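Local coordinates for protein pngf-ii (Elizabethkingia meningoseptica, PDB 4R4X) that probably removes N-linked glycans from glycoproteins as a bacterial peptide:N-glycosidase, at residues Asp45-Val50 with Trp181-Ile186; Gln209-Gly214 with Ser261-Leu266; Asp250-Pro255 with Thr386-Met391; Gly309-Lys314 with Asn468-Asn473. One frame throughout, in Å; residues are numbered along the deposited sequence.

Contact 1 of 4, residues Asp45-Val50 with Trp181-Ile186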
loop_
_atom_site.group_PDB
_atom_site.type_symbol
_atom_site.label_atom_id
_atom_site.label_comp_id
_atom_site.label_asym_id
_atom_site.label_seq_id
_atom_site.Cartn_x
_atom_site.Cartn_y
_atom_site.Cartn_z
ATOM N N ASP A 45 -17.809 -7.948 -14.656
ATOM C CA ASP A 45 -16.789 -8.231 -13.646
ATOM C C ASP A 45 -17.102 -7.551 -12.311
ATOM O O ASP A 45 -17.693 -6.478 -12.290
ATOM C CB ASP A 45 -15.427 -7.751 -14.150
ATOM C CG ASP A 45 -14.911 -8.589 -15.309
ATOM O OD1 ASP A 45 -14.848 -9.827 -15.170
ATOM O OD2 ASP A 45 -14.564 -7.999 -16.347
ATOM N N PHE A 46 -16.685 -8.161 -11.205
ATOM C CA PHE A 46 -16.846 -7.523 -9.891
ATOM C C PHE A 46 -15.764 -6.453 -9.675
ATOM O O PHE A 46 -14.662 -6.602 -10.163
ATOM C CB PHE A 46 -16.739 -8.542 -8.775
ATOM C CG PHE A 46 -17.723 -9.661 -8.882
ATOM C CD1 PHE A 46 -19.073 -9.441 -8.664
ATOM C CD2 PHE A 46 -17.292 -10.954 -9.179
ATOM C CE1 PHE A 46 -19.982 -10.482 -8.748
ATOM C CE2 PHE A 46 -18.199 -11.996 -9.260
ATOM C CZ PHE A 46 -19.540 -11.762 -9.047
ATOM N N PRO A 47 -16.084 -5.357 -8.969
ATOM C CA PRO A 47 -17.393 -4.999 -8.434
ATOM C C PRO A 47 -18.242 -4.341 -9.502
ATOM O O PRO A 47 -17.713 -3.659 -10.361
ATOM C CB PRO A 47 -17.047 -3.991 -7.344
ATOM C CG PRO A 47 -15.845 -3.285 -7.872
ATOM C CD PRO A 47 -15.080 -4.316 -8.696
ATOM N N PHE A 48 -19.554 -4.562 -9.463
ATOM C CA PHE A 48 -20.469 -3.841 -10.321
ATOM C C PHE A 48 -21.690 -3.397 -9.519
ATOM O O PHE A 48 -21.940 -3.921 -8.437
ATOM C CB PHE A 48 -20.846 -4.644 -11.579
ATOM C CG PHE A 48 -21.618 -5.909 -11.319
ATOM C CD1 PHE A 48 -22.973 -5.882 -11.116
ATOM C CD2 PHE A 48 -20.978 -7.140 -11.349
ATOM C CE1 PHE A 48 -23.688 -7.051 -10.903
ATOM C CE2 PHE A 48 -21.680 -8.312 -11.123
ATOM C CZ PHE A 48 -23.047 -8.266 -10.927
ATOM N N GLU A 49 -22.401 -2.405 -10.039
ATOM C CA GLU A 49 -23.544 -1.827 -9.332
ATOM C C GLU A 49 -24.823 -1.813 -10.132
ATOM O O GLU A 49 -24.826 -1.698 -11.365
ATOM C CB GLU A 49 -23.246 -0.406 -8.898
ATOM C CG GLU A 49 -22.210 -0.291 -7.797
ATOM C CD GLU A 49 -21.928 1.160 -7.500
ATOM O OE1 GLU A 49 -22.663 1.743 -6.661
ATOM O OE2 GLU A 49 -20.994 1.700 -8.133
ATOM N N VAL A 50 -25.913 -1.891 -9.391
ATOM C CA VAL A 50 -27.253 -1.750 -9.928
ATOM C C VAL A 50 -28.015 -0.751 -9.053
ATOM O O VAL A 50 -27.745 -0.633 -7.857
ATOM C CB VAL A 50 -27.910 -3.164 -9.902
ATOM C CG1 VAL A 50 -29.398 -3.117 -9.704
ATOM C CG2 VAL A 50 -27.516 -3.950 -11.143
ATOM N N TRP A 181 -14.379 -0.251 -2.813
ATOM C CA TRP A 181 -12.938 0.020 -2.978
ATOM C C TRP A 181 -12.078 -1.169 -2.565
ATOM O O TRP A 181 -11.238 -1.654 -3.361
ATOM C CB TRP A 181 -12.527 1.287 -2.229
ATOM C CG TRP A 181 -11.049 1.494 -2.117
ATOM C CD1 TRP A 181 -10.140 1.562 -3.140
ATOM C CD2 TRP A 181 -10.306 1.648 -0.911
ATOM N NE1 TRP A 181 -8.869 1.780 -2.640
ATOM C CE2 TRP A 181 -8.942 1.821 -1.271
ATOM C CE3 TRP A 181 -10.654 1.680 0.437
ATOM C CZ2 TRP A 181 -7.947 2.009 -0.332
ATOM C CZ3 TRP A 181 -9.677 1.852 1.373
ATOM C CH2 TRP A 181 -8.318 2.014 0.989
ATOM N N LYS A 182 -12.331 -1.694 -1.370
ATOM C CA LYS A 182 -11.536 -2.807 -0.845
ATOM C C LYS A 182 -11.711 -4.103 -1.643
ATOM O O LYS A 182 -10.831 -4.957 -1.624
ATOM C CB LYS A 182 -11.824 -3.046 0.642
ATOM C CG LYS A 182 -11.125 -2.029 1.522
ATOM C CD LYS A 182 -11.648 -2.005 2.935
ATOM C CE LYS A 182 -10.934 -0.935 3.760
ATOM N NZ LYS A 182 -11.681 -0.718 5.026
ATOM N N SER A 183 -12.822 -4.245 -2.363
ATOM C CA SER A 183 -13.055 -5.430 -3.179
ATOM C C SER A 183 -12.180 -5.458 -4.454
ATOM O O SER A 183 -12.075 -6.487 -5.134
ATOM C CB SER A 183 -14.545 -5.528 -3.566
ATOM O OG SER A 183 -14.874 -4.661 -4.639
ATOM N N ARG A 184 -11.542 -4.333 -4.762
ATOM C CA ARG A 184 -10.752 -4.228 -5.983
ATOM C C ARG A 184 -9.338 -4.791 -5.827
ATOM O O ARG A 184 -8.608 -4.903 -6.804
ATOM C CB ARG A 184 -10.677 -2.772 -6.423
ATOM C CG ARG A 184 -12.012 -2.129 -6.683
ATOM C CD ARG A 184 -11.853 -0.736 -7.255
ATOM N NE ARG A 184 -13.143 -0.104 -7.564
ATOM C CZ ARG A 184 -13.841 -0.260 -8.686
ATOM N NH1 ARG A 184 -13.425 -1.056 -9.661
ATOM N NH2 ARG A 184 -14.984 0.380 -8.827
ATOM N N PHE A 185 -8.922 -5.086 -4.607
ATOM C CA PHE A 185 -7.559 -5.542 -4.388
ATOM C C PHE A 185 -7.524 -6.435 -3.183
ATOM O O PHE A 185 -8.540 -6.606 -2.507
ATOM C CB PHE A 185 -6.585 -4.361 -4.243
ATOM C CG PHE A 185 -6.846 -3.486 -3.046
ATOM C CD1 PHE A 185 -7.826 -2.497 -3.082
ATOM C CD2 PHE A 185 -6.120 -3.658 -1.876
ATOM C CE1 PHE A 185 -8.052 -1.684 -1.969
ATOM C CE2 PHE A 185 -6.353 -2.850 -0.767
ATOM C CZ PHE A 185 -7.318 -1.868 -0.820
ATOM N N ILE A 186 -6.355 -7.000 -2.902
ATOM C CA ILE A 186 -6.196 -7.926 -1.794
ATOM C C ILE A 186 -5.448 -7.272 -0.644
ATOM O O ILE A 186 -4.339 -6.766 -0.836
ATOM C CB ILE A 186 -5.412 -9.156 -2.242
ATOM C CG1 ILE A 186 -6.198 -9.898 -3.331
ATOM C CG2 ILE A 186 -5.120 -10.074 -1.070
ATOM C CD1 ILE A 186 -5.374 -10.887 -4.116
#
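Pro-47 pushes its ring into the corner between Ser-183 and Arg-184, and this one ring makes nearly the whole contact of 139 Å². The tight part is the CB-CG edge: CB lies 3.5 Å from Ser-183 OG, while CG sits over one face of the Arg-184 guanidinium, 3.7 Å from its CZ. CG stands above the centre of that flat group, with NH1 and NH2 at similar distances, and the two side chains cross at about a right angle. The arginine chain runs extended from CG to NE, then turns at its last torsion (chi4 -85°), which brings the guanidinium broadside to the proline. The peptide bond before Pro-47 is cis, and strand 48-54 starts at the next residue. Facing it, residues 182-185 form a type I beta turn between helix 173-182 and strand 186-196. Strand 48-54 belongs to the N-terminal domain, of a family related to LolA and LolB, and strand 186-196 to a four-stranded antiparallel sheet, so Pro-47 packs on the link between them. Ser-183 OG touches Pro-47 CB and CG by packing alone; its hydrogen bond goes to Ile-180 O in the helix, and Ile-180 also packs on Pro-47. The loose side is polar. Arg-184 is exposed, and its NH2 remains 6.2 Å from Glu-49 OE2, too far for an ion pair, although the opposite charges may attract weakly. Glu-49 instead spends OE1 on hydrogen bonds with Tyr-176 OH and Gln-62 NE2.

Contact 2 of 4, residues Gln209-Gly214 with Ser261-Leu266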
loop_
_atom_site.group_PDB
_atom_site.type_symbol
_atom_site.label_atom_id
_atom_site.label_comp_id
_atom_site.label_asym_id
_atom_site.label_seq_id
_atom_site.Cartn_x
_atom_site.Cartn_y
_atom_site.Cartn_z
ATOM N N GLN A 209 4.457 -13.997 18.085
ATOM C CA GLN A 209 5.682 -14.228 18.825
ATOM C C GLN A 209 6.359 -12.896 19.117
ATOM O O GLN A 209 6.360 -11.976 18.268
ATOM C CB GLN A 209 6.604 -15.144 18.041
ATOM C CG GLN A 209 5.949 -16.480 17.698
ATOM C CD GLN A 209 6.749 -17.273 16.683
ATOM O OE1 GLN A 209 6.287 -17.553 15.581
ATOM N NE2 GLN A 209 7.924 -17.647 17.055
ATOM N N ARG A 210 6.952 -12.792 20.298
ATOM C CA ARG A 210 7.599 -11.548 20.717
ATOM C C ARG A 210 9.011 -11.822 21.175
ATOM O O ARG A 210 9.253 -12.723 21.969
ATOM C CB ARG A 210 6.822 -10.883 21.850
ATOM C CG ARG A 210 5.350 -10.679 21.542
ATOM C CD ARG A 210 4.658 -9.755 22.553
ATOM N NE ARG A 210 3.336 -9.391 22.038
ATOM C CZ ARG A 210 2.283 -10.204 22.006
ATOM N NH1 ARG A 210 1.147 -9.784 21.464
ATOM N NH2 ARG A 210 2.350 -11.451 22.499
ATOM N N PHE A 211 9.953 -11.050 20.673
ATOM C CA PHE A 211 11.353 -11.244 21.026
ATOM C C PHE A 211 11.929 -9.891 21.437
ATOM O O PHE A 211 11.244 -8.864 21.356
ATOM C CB PHE A 211 12.134 -11.807 19.840
ATOM C CG PHE A 211 11.582 -13.095 19.285
ATOM C CD1 PHE A 211 11.977 -14.333 19.815
ATOM C CD2 PHE A 211 10.658 -13.078 18.254
ATOM C CE1 PHE A 211 11.466 -15.512 19.293
ATOM C CE2 PHE A 211 10.146 -14.243 17.736
ATOM C CZ PHE A 211 10.539 -15.464 18.262
ATOM N N GLY A 212 13.176 -9.884 21.903
ATOM C CA GLY A 212 13.853 -8.646 22.263
ATOM C C GLY A 212 13.132 -7.902 23.374
ATOM O O GLY A 212 13.083 -6.672 23.375
ATOM N N ASN A 213 12.559 -8.661 24.309
ATOM C CA ASN A 213 11.885 -8.098 25.466
ATOM C C ASN A 213 10.709 -7.198 25.067
ATOM O O ASN A 213 10.380 -6.266 25.786
ATOM C CB ASN A 213 12.904 -7.324 26.316
ATOM C CG ASN A 213 12.769 -7.603 27.802
ATOM O OD1 ASN A 213 12.642 -8.743 28.208
ATOM N ND2 ASN A 213 12.813 -6.555 28.619
ATOM N N GLY A 214 10.087 -7.503 23.924
ATOM C CA GLY A 214 8.917 -6.791 23.410
ATOM C C GLY A 214 9.182 -5.892 22.190
ATOM O O GLY A 214 8.244 -5.354 21.602
ATOM N N SER A 261 18.455 -19.388 9.558
ATOM C CA SER A 261 17.846 -18.109 9.222
ATOM C C SER A 261 17.912 -17.194 10.431
ATOM O O SER A 261 18.275 -17.598 11.528
ATOM C CB SER A 261 16.365 -18.277 8.846
ATOM O OG SER A 261 15.588 -18.495 10.008
ATOM N N TYR A 262 17.483 -15.957 10.247
ATOM C CA TYR A 262 17.426 -15.049 11.370
ATOM C C TYR A 262 16.479 -15.566 12.451
ATOM O O TYR A 262 16.665 -15.247 13.635
ATOM C CB TYR A 262 17.003 -13.676 10.875
ATOM C CG TYR A 262 17.391 -12.513 11.748
ATOM C CD1 TYR A 262 18.710 -12.123 11.888
ATOM C CD2 TYR A 262 16.426 -11.750 12.358
ATOM C CE1 TYR A 262 19.053 -11.014 12.661
ATOM C CE2 TYR A 262 16.743 -10.653 13.133
ATOM C CZ TYR A 262 18.060 -10.273 13.270
ATOM O OH TYR A 262 18.366 -9.160 14.020
ATOM N N TYR A 263 15.480 -16.366 12.059
ATOM C CA TYR A 263 14.546 -17.010 13.010
ATOM C C TYR A 263 15.243 -17.981 13.970
ATOM O O TYR A 263 14.864 -18.093 15.133
ATOM C CB TYR A 263 13.408 -17.727 12.262
ATOM C CG TYR A 263 12.244 -18.208 13.115
ATOM C CD1 TYR A 263 11.482 -17.311 13.853
ATOM C CD2 TYR A 263 11.867 -19.559 13.134
ATOM C CE1 TYR A 263 10.405 -17.736 14.613
ATOM C CE2 TYR A 263 10.760 -19.986 13.864
ATOM C CZ TYR A 263 10.043 -19.072 14.600
ATOM O OH TYR A 263 8.961 -19.448 15.360
ATOM N N THR A 264 16.270 -18.653 13.495
ATOM C CA THR A 264 17.111 -19.478 14.374
ATOM C C THR A 264 17.720 -18.619 15.491
ATOM O O THR A 264 17.692 -18.998 16.657
ATOM C CB THR A 264 18.251 -20.144 13.593
ATOM O OG1 THR A 264 17.770 -20.536 12.301
ATOM C CG2 THR A 264 18.763 -21.363 14.357
ATOM N N GLY A 265 18.242 -17.450 15.122
ATOM C CA GLY A 265 18.732 -16.487 16.094
ATOM C C GLY A 265 17.658 -16.026 17.067
ATOM O O GLY A 265 17.884 -15.980 18.277
ATOM N N LEU A 266 16.489 -15.679 16.556
ATOM C CA LEU A 266 15.414 -15.207 17.423
ATOM C C LEU A 266 14.922 -16.291 18.386
ATOM O O LEU A 266 14.661 -16.001 19.558
ATOM C CB LEU A 266 14.247 -14.679 16.602
ATOM C CG LEU A 266 14.459 -13.427 15.742
ATOM C CD1 LEU A 266 13.316 -13.306 14.766
ATOM C CD2 LEU A 266 14.520 -12.170 16.597
#
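Phe-211 lays its ring against Leu-266 and can be followed outward atom by atom. Its CB touches Leu-266 CD2 at 4.0 Å, and CG is equally near that methyl and Leu-266 CB, at 4.1 Å. Farther along one side of the ring, CD1 comes to 3.2 Å from Leu-266 O, and CE1 is equally near this carbonyl oxygen. CZ, at the tip, reaches Tyr-263 CE1 at 4.3 Å, an oblique approach. The first torsion, with CG beside the backbone N, carries the ring toward the helix, and chi2 near a right angle (-87°) turns its face to Leu-266 CB, which stands over its centre, 3.9 Å from the centroid and close to the ring normal: a CH-pi contact. Two residues earlier, Gln-209 supplies the hydrogen bond across the contact. Its extended chain carries NE2 to Tyr-263 OH at 2.7 Å, with an N-H...O angle of 159°. The hydroxyl lies near the amide plane, and NE2 arrives at the edge of the tyrosine ring, whose plane is nearly perpendicular to that of the amide. Ser-261 and Thr-264 begin the helix with a capping box. The helical segment 262-266 crosses strand 209-211, an outermost strand of the nine-stranded antiparallel sheet, at 75°. The neighbouring strand 216-222 completes the packing: Leu-218 touches both Phe-211 and Tyr-263, and Ile-216 touches both Phe-211 and Leu-266.

Contact 3 of 4, residues Asp250-Pro255 with Thr386-Met391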
loop_
_atom_site.group_PDB
_atom_site.type_symbol
_atom_site.label_atom_id
_atom_site.label_comp_id
_atom_site.label_asym_id
_atom_site.label_seq_id
_atom_site.Cartn_x
_atom_site.Cartn_y
_atom_site.Cartn_z
ATOM N N ASP A 250 11.938 -1.309 11.640
ATOM C CA ASP A 250 11.977 -2.127 10.431
ATOM C C ASP A 250 10.718 -2.961 10.385
ATOM O O ASP A 250 10.278 -3.485 11.408
ATOM C CB ASP A 250 13.151 -3.117 10.475
ATOM C CG ASP A 250 14.308 -2.743 9.558
ATOM O OD1 ASP A 250 14.192 -1.859 8.683
ATOM O OD2 ASP A 250 15.371 -3.371 9.710
ATOM N N VAL A 251 10.170 -3.101 9.194
ATOM C CA VAL A 251 9.270 -4.187 8.856
ATOM C C VAL A 251 10.124 -5.124 8.018
ATOM O O VAL A 251 10.773 -4.696 7.044
ATOM C CB VAL A 251 8.062 -3.711 8.057
ATOM C CG1 VAL A 251 7.153 -4.879 7.719
ATOM C CG2 VAL A 251 7.310 -2.644 8.837
ATOM N N PHE A 252 10.164 -6.383 8.434
ATOM C CA PHE A 252 11.085 -7.349 7.865
ATOM C C PHE A 252 10.392 -8.668 7.607
ATOM O O PHE A 252 9.333 -8.949 8.175
ATOM C CB PHE A 252 12.305 -7.561 8.779
ATOM C CG PHE A 252 11.986 -8.126 10.137
ATOM C CD1 PHE A 252 11.678 -7.296 11.198
ATOM C CD2 PHE A 252 12.013 -9.501 10.357
ATOM C CE1 PHE A 252 11.376 -7.818 12.457
ATOM C CE2 PHE A 252 11.739 -10.028 11.612
ATOM C CZ PHE A 252 11.397 -9.181 12.667
ATOM N N ILE A 253 10.974 -9.434 6.702
ATOM C CA ILE A 253 10.624 -10.833 6.500
ATOM C C ILE A 253 11.879 -11.673 6.703
ATOM O O ILE A 253 13.016 -11.168 6.623
ATOM C CB ILE A 253 9.974 -11.115 5.121
ATOM C CG1 ILE A 253 10.904 -10.729 3.978
ATOM C CG2 ILE A 253 8.653 -10.356 4.986
ATOM C CD1 ILE A 253 10.437 -11.146 2.602
ATOM N N ILE A 254 11.679 -12.970 6.962
ATOM C CA ILE A 254 12.779 -13.857 7.262
ATOM C C ILE A 254 12.907 -14.910 6.153
ATOM O O ILE A 254 12.094 -15.850 6.089
ATOM C CB ILE A 254 12.595 -14.531 8.641
ATOM C CG1 ILE A 254 12.554 -13.470 9.739
ATOM C CG2 ILE A 254 13.739 -15.506 8.904
ATOM C CD1 ILE A 254 12.206 -13.980 11.111
ATOM N N PRO A 255 13.912 -14.773 5.272
ATOM C CA PRO A 255 14.103 -15.874 4.292
ATOM C C PRO A 255 14.620 -17.158 4.948
ATOM O O PRO A 255 15.617 -17.132 5.672
ATOM C CB PRO A 255 15.141 -15.320 3.312
ATOM C CG PRO A 255 15.229 -13.857 3.614
ATOM C CD PRO A 255 14.876 -13.687 5.055
ATOM N N THR A 386 21.678 -4.252 10.024
ATOM C CA THR A 386 20.743 -3.668 10.977
ATOM C C THR A 386 20.464 -4.622 12.149
ATOM O O THR A 386 19.951 -5.732 11.947
ATOM C CB THR A 386 19.417 -3.297 10.293
ATOM O OG1 THR A 386 19.660 -2.429 9.170
ATOM C CG2 THR A 386 18.466 -2.598 11.285
ATOM N N ASN A 387 20.750 -4.186 13.371
ATOM C CA ASN A 387 20.599 -5.100 14.504
ATOM C C ASN A 387 19.208 -5.020 15.146
ATOM O O ASN A 387 18.970 -4.395 16.209
ATOM C CB ASN A 387 21.756 -4.994 15.494
ATOM C CG ASN A 387 21.876 -3.629 16.126
ATOM O OD1 ASN A 387 21.610 -2.601 15.488
ATOM N ND2 ASN A 387 22.276 -3.610 17.393
ATOM N N VAL A 388 18.282 -5.670 14.452
ATOM C CA VAL A 388 16.922 -5.827 14.913
ATOM C C VAL A 388 16.935 -6.540 16.249
ATOM O O VAL A 388 16.050 -6.299 17.075
ATOM C CB VAL A 388 16.079 -6.561 13.858
ATOM C CG1 VAL A 388 14.907 -7.334 14.454
ATOM C CG2 VAL A 388 15.594 -5.556 12.805
HETATM N N MSE A 389 17.949 -7.387 16.463
HETATM C CA MSE A 389 18.127 -8.067 17.751
HETATM C C MSE A 389 18.967 -7.265 18.743
HETATM O O MSE A 389 19.642 -7.835 19.607
HETATM C CB MSE A 389 18.700 -9.475 17.471
HETATM C CG MSE A 389 17.579 -10.406 17.041
HETATM SE SE MSE A 389 18.367 -12.173 16.609
HETATM C CE MSE A 389 18.591 -12.774 18.461
ATOM N N GLU A 390 18.906 -5.943 18.627
ATOM C CA GLU A 390 19.581 -5.023 19.561
ATOM C C GLU A 390 19.318 -5.362 21.034
ATOM O O GLU A 390 20.229 -5.282 21.863
ATOM C CB GLU A 390 19.100 -3.608 19.282
ATOM C CG GLU A 390 19.674 -2.517 20.176
ATOM C CD GLU A 390 18.990 -1.162 19.946
ATOM O OE1 GLU A 390 19.305 -0.204 20.676
ATOM O OE2 GLU A 390 18.134 -1.056 19.039
HETATM N N MSE A 391 18.096 -5.709 21.362
HETATM C CA MSE A 391 17.723 -6.028 22.762
HETATM C C MSE A 391 17.674 -7.547 22.930
HETATM O O MSE A 391 16.924 -8.078 23.745
HETATM C CB MSE A 391 16.397 -5.325 23.082
HETATM C CG MSE A 391 16.576 -3.812 23.268
HETATM SE SE MSE A 391 16.256 -2.844 21.551
HETATM C CE MSE A 391 16.593 -1.031 22.285
#
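Asp-250 on strand 248-253 faces Val-388 with their CA atoms 7.6 Å apart, the partner chain being an irregular loop in which an inverse gamma turn centred on Asn-387 overlaps a type I turn from Asn-387 to Glu-390. Val-388 spreads its two methyls over two strand residues that point the same way. CG2 meets Asp-250 OD2 at 3.8 Å, and CG1 reaches Phe-252 CE1 at 4.1 Å, approaching the ring obliquely. The ring of Phe-252 also meets Phe-296 edge-to-face. From the opposite direction to Asp-250 comes Thr-386, whose CG2 lies 3.6 Å from Asp-250 OD2. The fold here is the antiparallel beta architecture of the PNGase F family: strand 248-253 sits inside the nine-stranded sheet, and the loop leaves one of its outermost strands, 378-384, on the way to strand 406-412 of another sheet. The loop thus packs across the face of a sheet whose strands come from both PNGase F-like family regions. Its buried Val-388 also touches Ile-216 and Tyr-262. In Thr-386 the two branches divide the work: CG2, anti to the backbone N, is the one that meets Asp-250, while OG1, beside the backbone N, hydrogen-bonds to Glu-298 OE2. The same Glu-298 oxygen lies close to Asp-250 OD2, two like-charged groups side by side. Asp-250 OD1 has a long, weak ion pair with Arg-301 NE.

Contact 4 of 4, residues Gly309-Lys314 with Asn468-Asn473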
loop_
_atom_site.group_PDB
_atom_site.type_symbol
_atom_site.label_atom_id
_atom_site.label_comp_id
_atom_site.label_asym_id
_atom_site.label_seq_id
_atom_site.Cartn_x
_atom_site.Cartn_y
_atom_site.Cartn_z
ATOM N N GLY A 309 1.310 11.305 19.456
ATOM C CA GLY A 309 0.096 10.833 20.073
ATOM C C GLY A 309 0.194 11.009 21.561
ATOM O O GLY A 309 -0.450 11.898 22.119
ATOM N N HIS A 310 1.049 10.212 22.191
ATOM C CA HIS A 310 1.172 10.218 23.652
ATOM C C HIS A 310 1.505 11.586 24.237
ATOM O O HIS A 310 0.916 12.008 25.238
ATOM C CB HIS A 310 2.201 9.210 24.119
ATOM C CG HIS A 310 2.238 9.038 25.607
ATOM N ND1 HIS A 310 1.374 8.200 26.282
ATOM C CD2 HIS A 310 3.030 9.604 26.548
ATOM C CE1 HIS A 310 1.630 8.261 27.579
ATOM N NE2 HIS A 310 2.641 9.093 27.761
ATOM N N PHE A 311 2.451 12.278 23.621
ATOM C CA PHE A 311 2.867 13.559 24.124
ATOM C C PHE A 311 2.112 14.784 23.564
ATOM O O PHE A 311 2.459 15.897 23.911
ATOM C CB PHE A 311 4.377 13.709 23.879
ATOM C CG PHE A 311 5.203 12.790 24.727
ATOM C CD1 PHE A 311 5.433 11.490 24.347
ATOM C CD2 PHE A 311 5.733 13.231 25.935
ATOM C CE1 PHE A 311 6.180 10.631 25.151
ATOM C CE2 PHE A 311 6.483 12.387 26.748
ATOM C CZ PHE A 311 6.711 11.078 26.347
ATOM N N ASN A 312 1.102 14.600 22.720
ATOM C CA ASN A 312 0.452 15.726 22.024
ATOM C C ASN A 312 -0.158 16.757 22.969
ATOM O O ASN A 312 0.034 17.956 22.782
ATOM C CB ASN A 312 -0.644 15.255 21.079
ATOM C CG ASN A 312 -0.100 14.538 19.850
ATOM O OD1 ASN A 312 1.066 14.205 19.787
ATOM N ND2 ASN A 312 -0.959 14.294 18.895
ATOM N N GLU A 313 -0.909 16.292 23.958
ATOM C CA GLU A 313 -1.549 17.218 24.921
ATOM C C GLU A 313 -0.555 17.719 25.965
ATOM O O GLU A 313 -0.783 18.757 26.581
ATOM C CB GLU A 313 -2.785 16.585 25.584
ATOM C CG GLU A 313 -3.849 16.125 24.595
ATOM C CD GLU A 313 -5.207 15.799 25.227
ATOM O OE1 GLU A 313 -6.214 15.845 24.485
ATOM O OE2 GLU A 313 -5.287 15.515 26.449
ATOM N N LYS A 314 0.549 17.006 26.150
ATOM C CA LYS A 314 1.557 17.357 27.157
ATOM C C LYS A 314 2.498 18.466 26.737
ATOM O O LYS A 314 3.088 19.125 27.580
ATOM C CB LYS A 314 2.465 16.163 27.473
ATOM C CG LYS A 314 1.746 14.884 27.846
ATOM C CD LYS A 314 2.563 14.113 28.868
ATOM C CE LYS A 314 2.384 12.620 28.724
ATOM N NZ LYS A 314 0.951 12.244 28.589
ATOM N N ASN A 468 6.210 15.454 15.467
ATOM C CA ASN A 468 7.304 15.301 16.437
ATOM C C ASN A 468 7.141 16.152 17.707
ATOM O O ASN A 468 8.012 16.962 18.030
ATOM C CB ASN A 468 8.655 15.653 15.771
ATOM C CG ASN A 468 9.171 14.552 14.829
ATOM O OD1 ASN A 468 9.762 13.564 15.267
ATOM N ND2 ASN A 468 8.961 14.729 13.554
ATOM N N PRO A 469 6.052 15.946 18.457
ATOM C CA PRO A 469 5.848 16.787 19.633
ATOM C C PRO A 469 6.971 16.785 20.685
ATOM O O PRO A 469 7.256 17.838 21.252
ATOM C CB PRO A 469 4.524 16.265 20.214
ATOM C CG PRO A 469 4.403 14.860 19.714
ATOM C CD PRO A 469 5.010 14.910 18.334
ATOM N N ALA A 470 7.601 15.636 20.933
ATOM C CA ALA A 470 8.618 15.512 21.968
ATOM C C ALA A 470 10.045 15.787 21.458
ATOM O O ALA A 470 11.004 15.546 22.172
ATOM C CB ALA A 470 8.537 14.139 22.615
ATOM N N SER A 471 10.202 16.322 20.249
ATOM C CA SER A 471 11.551 16.637 19.725
ATOM C C SER A 471 12.195 17.706 20.603
ATOM O O SER A 471 11.554 18.683 20.955
ATOM C CB SER A 471 11.507 17.127 18.295
ATOM O OG SER A 471 12.802 17.608 17.859
ATOM N N GLY A 472 13.462 17.525 20.947
ATOM C CA GLY A 472 14.139 18.499 21.815
ATOM C C GLY A 472 14.323 19.804 21.070
ATOM O O GLY A 472 14.561 19.803 19.862
ATOM N N ASN A 473 14.226 20.920 21.780
ATOM C CA ASN A 473 14.318 22.240 21.151
ATOM C C ASN A 473 15.570 22.947 21.642
ATOM O O ASN A 473 15.784 23.060 22.843
ATOM C CB ASN A 473 13.035 23.028 21.436
ATOM C CG ASN A 473 11.799 22.333 20.879
ATOM O OD1 ASN A 473 10.814 22.046 21.599
ATOM N ND2 ASN A 473 11.845 22.048 19.606
#
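Phe-311 and Ala-470 make the hydrophobic half of this contact. The alanine CB sits over one face of the phenylalanine ring, displaced toward the rim, 4.2 Å from CG. On the opposite face lies His-310 CD2, 3.6 Å above the plane, so the ring is held between its chain neighbour and the alanine. Pro-469 adds to the apolar patch through CG, which is 4.3 Å from Phe-311 CB. The mixed polar-apolar touch belongs to Asn-312: its OD1 rests 3.4 Å from Pro-469 CG, the two side chains meeting at a slant. Within each turn, hydrogen bonds hold the chain in shape. Asn-312 OD1 accepts from Gly-309 N at 2.9 Å, the donor standing 54° out of the carbonyl plane, while ND2 donates to His-323 O; both ends of the amide are therefore used and its flip is fixed. Backbone bonds close a type I turn on either side, Asn-312 N to Gly-309 O and Ser-471 N to Asn-468 O. The second turn is tied to the chain just before the first: Asn-468 OD1 accepts from Phe-306 N, and Ala-470 bonds to Phe-306 through the backbone. Two loops, one from each of the two PNGase F-like family regions, are joined in this way. Directly between residues 309-314 and 468-473 the fit is packing; polar ties between the two loops run through Phe-306.

Contacts 2 and 3 form one continuous packed region, their centres 9 Å apart: Tyr-262 OH of the helix comes within 3.0 Å of Met-389 N of the 386-391 loop, and the same sheet is reached by both. Contact 4 lies farther out, its centre about 27 Å from that of contact 3, where a loop of one PNGase F-like region packs on a loop of the other. Contact 1 stands alone across the chain's centre, its centre about 36 Å from that of contact 3 and 41 Å from that of contact 4, where the N-terminal domain meets the rest. Its strand 48-54 carries Glu-52, which with Asp-159 binds a zinc ion; none of the four contacts contains a zinc ligand.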